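Local coordinates for protein esterase E25 (Uncultured bacterium, PDB 4Q05) that probably hydrolyses ester bonds, working as a dimeric esterase of the bacterial hormone-sensitive lipase family, at residues A[325-336]-A[343-351]; A[226-234]-A[290-298]. All coordinates share one frame; numbering follows the deposited sequence.

How the contacts relate
Following the chain from its N terminus, contact 2 comes first: it pairs strand 229-235 with strand 294-299 and closes a loop of 55 residues that carries helices 244-248 and 262-271. After helix 305-317 the chain enters strand 322-327, and contact 1 then closes a short six-residue connection by folding helix 342-358 back over that strand and the loop after it. The two closures run in series, neither enclosing nor crossing the other. They meet in one sheet, where strand 294-299 lies between strands 229-235 and 322-327; F325 N lies 2.9 Å from L296 O, and H332 of contact 1 reaches T234 of contact 2.

Contact 1: A[325-336]-A[343-351]; sequences FVYEGIAHGDYA and ETQHAFAEL. With NA (sodium ion), chain D.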
loop_
_atom_site.group_PDB
_atom_site.type_symbol
_atom_site.label_atom_id
_atom_site.label_comp_id
_atom_site.label_asym_id
_atom_site.label_seq_id
_atom_site.Cartn_x
_atom_site.Cartn_y
_atom_site.Cartn_z
ATOM N N PHE A 325 -2.900 -1.575 4.848
ATOM C CA PHE A 325 -2.115 -2.807 4.786
ATOM C C PHE A 325 -2.194 -3.381 3.380
ATOM O O PHE A 325 -3.280 -3.598 2.854
ATOM C CB PHE A 325 -2.628 -3.819 5.814
ATOM C CG PHE A 325 -2.512 -3.325 7.222
ATOM C CD1 PHE A 325 -3.459 -2.463 7.746
ATOM C CD2 PHE A 325 -1.435 -3.689 8.007
ATOM C CE1 PHE A 325 -3.343 -1.989 9.040
ATOM C CE2 PHE A 325 -1.309 -3.217 9.302
ATOM C CZ PHE A 325 -2.268 -2.368 9.817
ATOM N N VAL A 326 -1.037 -3.596 2.771
ATOM C CA VAL A 326 -0.945 -4.163 1.429
ATOM C C VAL A 326 -0.077 -5.411 1.526
ATOM O O VAL A 326 1.084 -5.344 1.919
ATOM C CB VAL A 326 -0.291 -3.180 0.436
ATOM C CG1 VAL A 326 -0.183 -3.807 -0.962
ATOM C CG2 VAL A 326 -1.079 -1.856 0.388
ATOM N N TYR A 327 -0.642 -6.551 1.167
ATOM C CA TYR A 327 0.076 -7.810 1.289
ATOM C C TYR A 327 0.624 -8.285 -0.037
ATOM O O TYR A 327 -0.102 -8.410 -1.006
ATOM C CB TYR A 327 -0.823 -8.880 1.908
ATOM C CG TYR A 327 -1.061 -8.599 3.367
ATOM C CD1 TYR A 327 -0.163 -9.043 4.337
ATOM C CD2 TYR A 327 -2.154 -7.854 3.774
ATOM C CE1 TYR A 327 -0.359 -8.763 5.676
ATOM C CE2 TYR A 327 -2.358 -7.568 5.104
ATOM C CZ TYR A 327 -1.454 -8.023 6.052
ATOM O OH TYR A 327 -1.675 -7.735 7.377
ATOM N N GLU A 328 1.923 -8.550 -0.057
ATOM C CA GLU A 328 2.569 -9.192 -1.193
ATOM C C GLU A 328 1.794 -10.449 -1.593
ATOM O O GLU A 328 1.513 -11.295 -0.743
ATOM C CB GLU A 328 3.992 -9.584 -0.782
ATOM C CG GLU A 328 4.768 -10.393 -1.791
ATOM C CD GLU A 328 5.220 -9.553 -2.955
ATOM O OE1 GLU A 328 4.743 -8.400 -3.076
ATOM O OE2 GLU A 328 6.042 -10.042 -3.752
ATOM N N GLY A 329 1.466 -10.565 -2.882
ATOM C CA GLY A 329 0.827 -11.750 -3.436
ATOM C C GLY A 329 -0.694 -11.753 -3.383
ATOM O O GLY A 329 -1.356 -12.512 -4.095
ATOM N N ILE A 330 -1.265 -10.882 -2.560
ATOM C CA ILE A 330 -2.703 -10.933 -2.327
ATOM C C ILE A 330 -3.539 -10.232 -3.393
ATOM O O ILE A 330 -3.287 -9.063 -3.737
ATOM C CB ILE A 330 -3.045 -10.432 -0.913
ATOM C CG1 ILE A 330 -2.876 -11.593 0.079
ATOM C CG2 ILE A 330 -4.455 -9.836 -0.853
ATOM C CD1 ILE A 330 -3.535 -11.362 1.434
ATOM N N ALA A 331 -4.524 -10.965 -3.918
ATOM C CA ALA A 331 -5.476 -10.422 -4.876
ATOM C C ALA A 331 -6.770 -10.067 -4.156
ATOM O O ALA A 331 -6.878 -10.246 -2.949
ATOM C CB ALA A 331 -5.755 -11.433 -5.986
ATOM N N HIS A 332 -7.755 -9.586 -4.914
ATOM C CA HIS A 332 -9.041 -9.150 -4.367
ATOM C C HIS A 332 -9.642 -10.162 -3.399
ATOM O O HIS A 332 -10.033 -11.238 -3.813
ATOM C CB HIS A 332 -10.017 -8.949 -5.517
ATOM C CG HIS A 332 -11.391 -8.544 -5.094
ATOM N ND1 HIS A 332 -11.692 -7.271 -4.651
ATOM C CD2 HIS A 332 -12.557 -9.235 -5.083
ATOM C CE1 HIS A 332 -12.984 -7.200 -4.385
ATOM N NE2 HIS A 332 -13.531 -8.377 -4.635
ATOM N N GLY A 333 -9.723 -9.805 -2.122
ATOM C CA GLY A 333 -10.342 -10.660 -1.122
ATOM C C GLY A 333 -9.491 -11.793 -0.570
ATOM O O GLY A 333 -9.958 -12.525 0.294
ATOM N N ASP A 334 -8.250 -11.937 -1.044
ATOM C CA ASP A 334 -7.418 -13.073 -0.656
ATOM C C ASP A 334 -6.991 -13.031 0.801
ATOM O O ASP A 334 -6.415 -13.997 1.301
ATOM C CB ASP A 334 -6.163 -13.171 -1.533
ATOM C CG ASP A 334 -6.415 -13.883 -2.835
ATOM O OD1 ASP A 334 -7.469 -14.546 -2.951
ATOM O OD2 ASP A 334 -5.549 -13.785 -3.739
ATOM N N TYR A 335 -7.242 -11.909 1.472
ATOM C CA TYR A 335 -6.838 -11.748 2.866
ATOM C C TYR A 335 -7.808 -12.473 3.783
ATOM O O TYR A 335 -7.578 -12.569 4.982
ATOM C CB TYR A 335 -6.801 -10.263 3.244
ATOM C CG TYR A 335 -8.104 -9.561 2.960
ATOM C CD1 TYR A 335 -9.178 -9.670 3.837
ATOM C CD2 TYR A 335 -8.273 -8.809 1.805
ATOM C CE1 TYR A 335 -10.383 -9.045 3.576
ATOM C CE2 TYR A 335 -9.472 -8.175 1.540
ATOM C CZ TYR A 335 -10.522 -8.299 2.421
ATOM O OH TYR A 335 -11.716 -7.670 2.155
ATOM N N ALA A 336 -8.905 -12.968 3.217
ATOM C CA ALA A 336 -9.952 -13.602 4.012
ATOM C C ALA A 336 -10.428 -14.889 3.365
ATOM O O ALA A 336 -11.615 -15.196 3.385
ATOM C CB ALA A 336 -11.118 -12.652 4.200
ATOM N N GLU A 343 -0.651 -13.926 6.517
ATOM C CA GLU A 343 -1.148 -12.610 6.105
ATOM C C GLU A 343 -2.496 -12.321 6.745
ATOM O O GLU A 343 -2.752 -11.237 7.250
ATOM C CB GLU A 343 -1.301 -12.542 4.578
ATOM C CG GLU A 343 0.023 -12.465 3.819
ATOM C CD GLU A 343 0.660 -13.830 3.574
ATOM O OE1 GLU A 343 0.129 -14.853 4.060
ATOM O OE2 GLU A 343 1.704 -13.882 2.882
ATOM N N THR A 344 -3.362 -13.316 6.694
ATOM C CA THR A 344 -4.700 -13.223 7.251
ATOM C C THR A 344 -4.667 -13.134 8.765
ATOM O O THR A 344 -5.373 -12.323 9.369
ATOM C CB THR A 344 -5.513 -14.456 6.810
ATOM O OG1 THR A 344 -5.614 -14.443 5.385
ATOM C CG2 THR A 344 -6.897 -14.461 7.426
ATOM N N GLN A 345 -3.842 -13.956 9.400
ATOM C CA GLN A 345 -3.742 -13.916 10.853
ATOM C C GLN A 345 -3.237 -12.557 11.303
ATOM O O GLN A 345 -3.712 -12.002 12.287
ATOM C CB GLN A 345 -2.808 -15.013 11.367
ATOM C CG GLN A 345 -3.310 -16.414 11.111
ATOM C CD GLN A 345 -2.327 -17.453 11.580
ATOM O OE1 GLN A 345 -1.148 -17.157 11.791
ATOM N NE2 GLN A 345 -2.800 -18.679 11.753
ATOM N N HIS A 346 -2.270 -12.018 10.574
ATOM C CA HIS A 346 -1.727 -10.712 10.926
ATOM C C HIS A 346 -2.786 -9.633 10.688
ATOM O O HIS A 346 -3.064 -8.795 11.558
ATOM C CB HIS A 346 -0.491 -10.426 10.078
ATOM C CG HIS A 346 0.013 -9.022 10.208
ATOM N ND1 HIS A 346 0.215 -8.414 11.426
ATOM C CD2 HIS A 346 0.368 -8.113 9.268
ATOM C CE1 HIS A 346 0.673 -7.186 11.232
ATOM N NE2 HIS A 346 0.773 -6.982 9.933
ATOM N N ALA A 347 -3.392 -9.672 9.509
ATOM C CA ALA A 347 -4.336 -8.634 9.121
ATOM C C ALA A 347 -5.421 -8.459 10.187
ATOM O O ALA A 347 -5.767 -7.342 10.583
ATOM C CB ALA A 347 -4.963 -8.992 7.790
ATOM N N PHE A 348 -5.959 -9.572 10.661
ATOM C CA PHE A 348 -7.085 -9.494 11.580
ATOM C C PHE A 348 -6.654 -9.309 13.027
ATOM O O PHE A 348 -7.395 -8.763 13.836
ATOM C CB PHE A 348 -8.031 -10.666 11.348
ATOM C CG PHE A 348 -8.747 -10.557 10.041
ATOM C CD1 PHE A 348 -9.764 -9.626 9.883
ATOM C CD2 PHE A 348 -8.338 -11.290 8.943
ATOM C CE1 PHE A 348 -10.399 -9.476 8.660
ATOM C CE2 PHE A 348 -8.977 -11.154 7.721
ATOM C CZ PHE A 348 -10.005 -10.241 7.579
ATOM N N ALA A 349 -5.432 -9.715 13.348
ATOM C CA ALA A 349 -4.850 -9.276 14.610
ATOM C C ALA A 349 -4.706 -7.742 14.618
ATOM O O ALA A 349 -5.017 -7.086 15.613
ATOM C CB ALA A 349 -3.507 -9.963 14.861
ATOM N N GLU A 350 -4.269 -7.170 13.498
ATOM C CA GLU A 350 -4.221 -5.714 13.364
ATOM C C GLU A 350 -5.627 -5.102 13.458
ATOM O O GLU A 350 -5.816 -4.081 14.109
ATOM C CB GLU A 350 -3.558 -5.310 12.043
ATOM C CG GLU A 350 -2.070 -5.679 11.946
ATOM C CD GLU A 350 -1.147 -4.735 12.729
ATOM O OE1 GLU A 350 -1.626 -3.742 13.326
ATOM O OE2 GLU A 350 0.072 -4.999 12.740
ATOM N N LEU A 351 -6.614 -5.725 12.811
ATOM C CA LEU A 351 -7.977 -5.216 12.886
ATOM C C LEU A 351 -8.407 -5.210 14.344
ATOM O O LEU A 351 -8.941 -4.222 14.850
ATOM C CB LEU A 351 -8.944 -6.066 12.051
ATOM C CG LEU A 351 -10.399 -5.572 12.089
ATOM C CD1 LEU A 351 -10.475 -4.094 11.728
ATOM C CD2 LEU A 351 -11.322 -6.401 11.191
HETATM NA NA NA D . 1.730 -3.110 3.662
HETATM O O HOH W 1 2.515 -11.722 1.869
HETATM O O HOH W 2 -6.396 -15.818 3.333
#
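Y327, on the last strand of the alpha/beta hydrolase sheet, packs its ring against the CB and CG of E343 of helix 342-358, which runs back antiparallel to the strand (176°) with the axes 10.4 Å apart. The two side chains run antiparallel alongside one another, CD1 of Y327 3.5 Å from CG of E343. A bend at chi2 (84°) turns the E343 carboxylate off the ring, toward S51 and a water that bridges to E328 O. Farther along the ring, CE2 of Y327 meets CB of A347 at 4.0 Å. With Y327 cut back to an alanine, E343 CG and A347 CB would probably lose the ring they pack on, and a gap would open between strand and helix. Toward the dimer interface, E350 lies across F325, its CG 3.7 Å from F325 CE2, while its OE1 is salt-bridged to R316 of the second subunit. V326 O binds a sodium ion at 2.9 Å, shared with H312 of that subunit. At the other end F348 crosses Y335, CZ of F348 lying 3.9 Å from CD1 of Y335 at the tyrosine's ring edge; the Y335 hydroxyl bonds E152. Beside them T344 OG1 donates to Y335 O (2.7 Å) from above the carbonyl plane, and the edge of F348 meets the same oxygen with CE2, at 3.4 Å.

Contact 2: A[226-234]-A[290-298]; sequences LPGALFLGT and GFPPTFLIT
L230, F231 and L232 of strand 229-235 lie in parallel register with T294, F295 and L296 of strand 294-299, and five backbone hydrogen bonds alternate between the two. L230 N reaches P293 O and L230 O accepts F295 N; L232 N then meets F295 O at 2.7 Å, almost straight (175°), whereas I297 N to L232 O is long at 3.3 Å, and T234 N to I297 O completes the set. CA-H...O contacts fill in between, among them L296 CA to L232 O, and T294 OG1 donates to P292 O (3.0 Å). Apolar packing divides by face. On one, L230 lies across F291, its CD1 against F291 CD2 at 3.4 Å, and rests its CG on P292 CG. L232 CD1 touches T294 CG2 at 3.6 Å, and L296 runs alongside L232 in the same direction. On the opposite face F231 and F295 both hold CG anti to the backbone N (chi1 173° and -178°), which brings CD1 of F231 to 3.6 Å from CD1 of F295. The F231 ring ends with CZ 3.9 Å from I297 CG2, a methyl that also packs on the bare CA of G233. At the C-terminal end T234 OG1 hydrogen-bonds D302 and H332, which follow strands 294-299 and 322-327, as the acid and histidine of the catalytic triad do in the alpha/beta hydrolase fold, and probably fill those roles here.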
loop_
_atom_site.group_PDB
_atom_site.type_symbol
_atom_site.label_atom_id
_atom_site.label_comp_id
_atom_site.label_asym_id
_atom_site.label_seq_id
_atom_site.Cartn_x
_atom_site.Cartn_y
_atom_site.Cartn_z
ATOM N N LEU A 226 -21.828 8.450 13.981
ATOM C CA LEU A 226 -21.047 7.590 13.085
ATOM C C LEU A 226 -20.486 6.392 13.820
ATOM O O LEU A 226 -20.328 6.428 15.033
ATOM C CB LEU A 226 -19.886 8.371 12.483
ATOM C CG LEU A 226 -20.254 9.680 11.788
ATOM C CD1 LEU A 226 -18.991 10.360 11.271
ATOM C CD2 LEU A 226 -21.215 9.406 10.658
ATOM N N PRO A 227 -20.162 5.321 13.084
ATOM C CA PRO A 227 -19.499 4.184 13.736
ATOM C C PRO A 227 -18.172 4.620 14.355
ATOM O O PRO A 227 -17.603 5.627 13.931
ATOM C CB PRO A 227 -19.235 3.215 12.570
ATOM C CG PRO A 227 -20.219 3.576 11.533
ATOM C CD PRO A 227 -20.395 5.075 11.651
ATOM N N GLY A 228 -17.695 3.874 15.346
ATOM C CA GLY A 228 -16.410 4.152 15.957
ATOM C C GLY A 228 -15.235 3.830 15.042
ATOM O O GLY A 228 -14.138 4.351 15.226
ATOM N N ALA A 229 -15.458 2.966 14.060
ATOM C CA ALA A 229 -14.388 2.563 13.141
ATOM C C ALA A 229 -14.972 1.962 11.870
ATOM O O ALA A 229 -16.078 1.418 11.890
ATOM C CB ALA A 229 -13.472 1.550 13.809
ATOM N N LEU A 230 -14.234 2.057 10.764
ATOM C CA LEU A 230 -14.668 1.423 9.526
ATOM C C LEU A 230 -13.626 0.422 9.101
ATOM O O LEU A 230 -12.439 0.619 9.347
ATOM C CB LEU A 230 -14.807 2.447 8.406
ATOM C CG LEU A 230 -15.741 3.622 8.634
ATOM C CD1 LEU A 230 -15.820 4.422 7.338
ATOM C CD2 LEU A 230 -17.124 3.140 9.073
ATOM N N PHE A 231 -14.081 -0.651 8.469
ATOM C CA PHE A 231 -13.202 -1.606 7.812
ATOM C C PHE A 231 -13.506 -1.592 6.319
ATOM O O PHE A 231 -14.646 -1.835 5.913
ATOM C CB PHE A 231 -13.453 -3.003 8.376
ATOM C CG PHE A 231 -12.719 -4.079 7.651
ATOM C CD1 PHE A 231 -11.360 -4.243 7.837
ATOM C CD2 PHE A 231 -13.386 -4.919 6.769
ATOM C CE1 PHE A 231 -10.670 -5.240 7.162
ATOM C CE2 PHE A 231 -12.719 -5.913 6.101
ATOM C CZ PHE A 231 -11.353 -6.080 6.294
ATOM N N LEU A 232 -12.501 -1.277 5.503
ATOM C CA LEU A 232 -12.664 -1.306 4.052
ATOM C C LEU A 232 -11.635 -2.237 3.416
ATOM O O LEU A 232 -10.487 -1.843 3.153
ATOM C CB LEU A 232 -12.521 0.093 3.463
ATOM C CG LEU A 232 -13.453 1.161 4.031
ATOM C CD1 LEU A 232 -13.126 2.495 3.391
ATOM C CD2 LEU A 232 -14.913 0.791 3.773
ATOM N N GLY A 233 -12.016 -3.477 3.187
ATOM C CA GLY A 233 -11.184 -4.429 2.529
ATOM C C GLY A 233 -11.483 -4.363 1.068
ATOM O O GLY A 233 -12.626 -4.368 0.727
ATOM N N THR A 234 -10.445 -4.265 0.257
ATOM C CA THR A 234 -10.516 -4.178 -1.190
ATOM C C THR A 234 -11.808 -3.480 -1.679
ATOM O O THR A 234 -12.607 -4.043 -2.350
ATOM C CB THR A 234 -10.262 -5.551 -1.847
ATOM O OG1 THR A 234 -10.237 -5.428 -3.248
ATOM C CG2 THR A 234 -11.295 -6.552 -1.447
ATOM N N GLY A 290 -14.637 13.832 7.869
ATOM C CA GLY A 290 -15.515 13.395 8.936
ATOM C C GLY A 290 -15.585 11.892 9.102
ATOM O O GLY A 290 -16.223 11.402 10.031
ATOM N N PHE A 291 -14.938 11.142 8.217
ATOM C CA PHE A 291 -14.967 9.684 8.355
ATOM C C PHE A 291 -14.359 9.233 9.681
ATOM O O PHE A 291 -13.405 9.824 10.174
ATOM C CB PHE A 291 -14.277 8.985 7.168
ATOM C CG PHE A 291 -15.231 8.575 6.068
ATOM C CD1 PHE A 291 -16.097 9.500 5.498
ATOM C CD2 PHE A 291 -15.265 7.265 5.617
ATOM C CE1 PHE A 291 -16.980 9.124 4.491
ATOM C CE2 PHE A 291 -16.135 6.882 4.612
ATOM C CZ PHE A 291 -16.994 7.816 4.041
ATOM N N PRO A 292 -14.923 8.171 10.262
ATOM C CA PRO A 292 -14.348 7.531 11.442
ATOM C C PRO A 292 -12.984 6.943 11.066
ATOM O O PRO A 292 -12.695 6.833 9.878
ATOM C CB PRO A 292 -15.320 6.369 11.723
ATOM C CG PRO A 292 -16.511 6.599 10.868
ATOM C CD PRO A 292 -16.047 7.407 9.699
ATOM N N PRO A 293 -12.173 6.554 12.058
ATOM C CA PRO A 293 -10.916 5.867 11.736
ATOM C C PRO A 293 -11.196 4.673 10.850
ATOM O O PRO A 293 -12.122 3.907 11.129
ATOM C CB PRO A 293 -10.416 5.403 13.108
ATOM C CG PRO A 293 -10.947 6.457 14.053
ATOM C CD PRO A 293 -12.310 6.814 13.505
ATOM N N THR A 294 -10.395 4.515 9.804
ATOM C CA THR A 294 -10.638 3.501 8.792
ATOM C C THR A 294 -9.422 2.581 8.603
ATOM O O THR A 294 -8.274 3.028 8.592
ATOM C CB THR A 294 -11.022 4.173 7.465
ATOM O OG1 THR A 294 -12.230 4.915 7.659
ATOM C CG2 THR A 294 -11.233 3.150 6.336
ATOM N N PHE A 295 -9.708 1.293 8.458
ATOM C CA PHE A 295 -8.704 0.254 8.300
ATOM C C PHE A 295 -8.907 -0.285 6.894
ATOM O O PHE A 295 -10.024 -0.694 6.541
ATOM C CB PHE A 295 -8.966 -0.825 9.358
ATOM C CG PHE A 295 -7.977 -1.977 9.366
ATOM C CD1 PHE A 295 -7.999 -2.947 8.376
ATOM C CD2 PHE A 295 -7.085 -2.126 10.419
ATOM C CE1 PHE A 295 -7.116 -4.017 8.415
ATOM C CE2 PHE A 295 -6.213 -3.200 10.471
ATOM C CZ PHE A 295 -6.227 -4.144 9.467
ATOM N N LEU A 296 -7.853 -0.278 6.079
ATOM C CA LEU A 296 -7.977 -0.736 4.694
ATOM C C LEU A 296 -6.956 -1.816 4.380
ATOM O O LEU A 296 -5.839 -1.777 4.863
ATOM C CB LEU A 296 -7.780 0.414 3.696
ATOM C CG LEU A 296 -8.678 1.643 3.863
ATOM C CD1 LEU A 296 -7.936 2.711 4.669
ATOM C CD2 LEU A 296 -9.084 2.182 2.486
ATOM N N ILE A 297 -7.349 -2.770 3.556
ATOM C CA ILE A 297 -6.466 -3.874 3.219
ATOM C C ILE A 297 -6.623 -4.253 1.756
ATOM O O ILE A 297 -7.728 -4.216 1.195
ATOM C CB ILE A 297 -6.700 -5.086 4.156
ATOM C CG1 ILE A 297 -5.802 -6.259 3.752
ATOM C CG2 ILE A 297 -8.138 -5.524 4.122
ATOM C CD1 ILE A 297 -5.904 -7.415 4.705
ATOM N N THR A 298 -5.503 -4.586 1.130
ATOM C CA THR A 298 -5.490 -4.988 -0.262
ATOM C C THR A 298 -4.165 -5.746 -0.476
ATOM O O THR A 298 -3.542 -6.173 0.490
ATOM C CB THR A 298 -5.639 -3.760 -1.199
ATOM O OG1 THR A 298 -5.604 -4.165 -2.574
ATOM C CG2 THR A 298 -4.529 -2.741 -0.940
#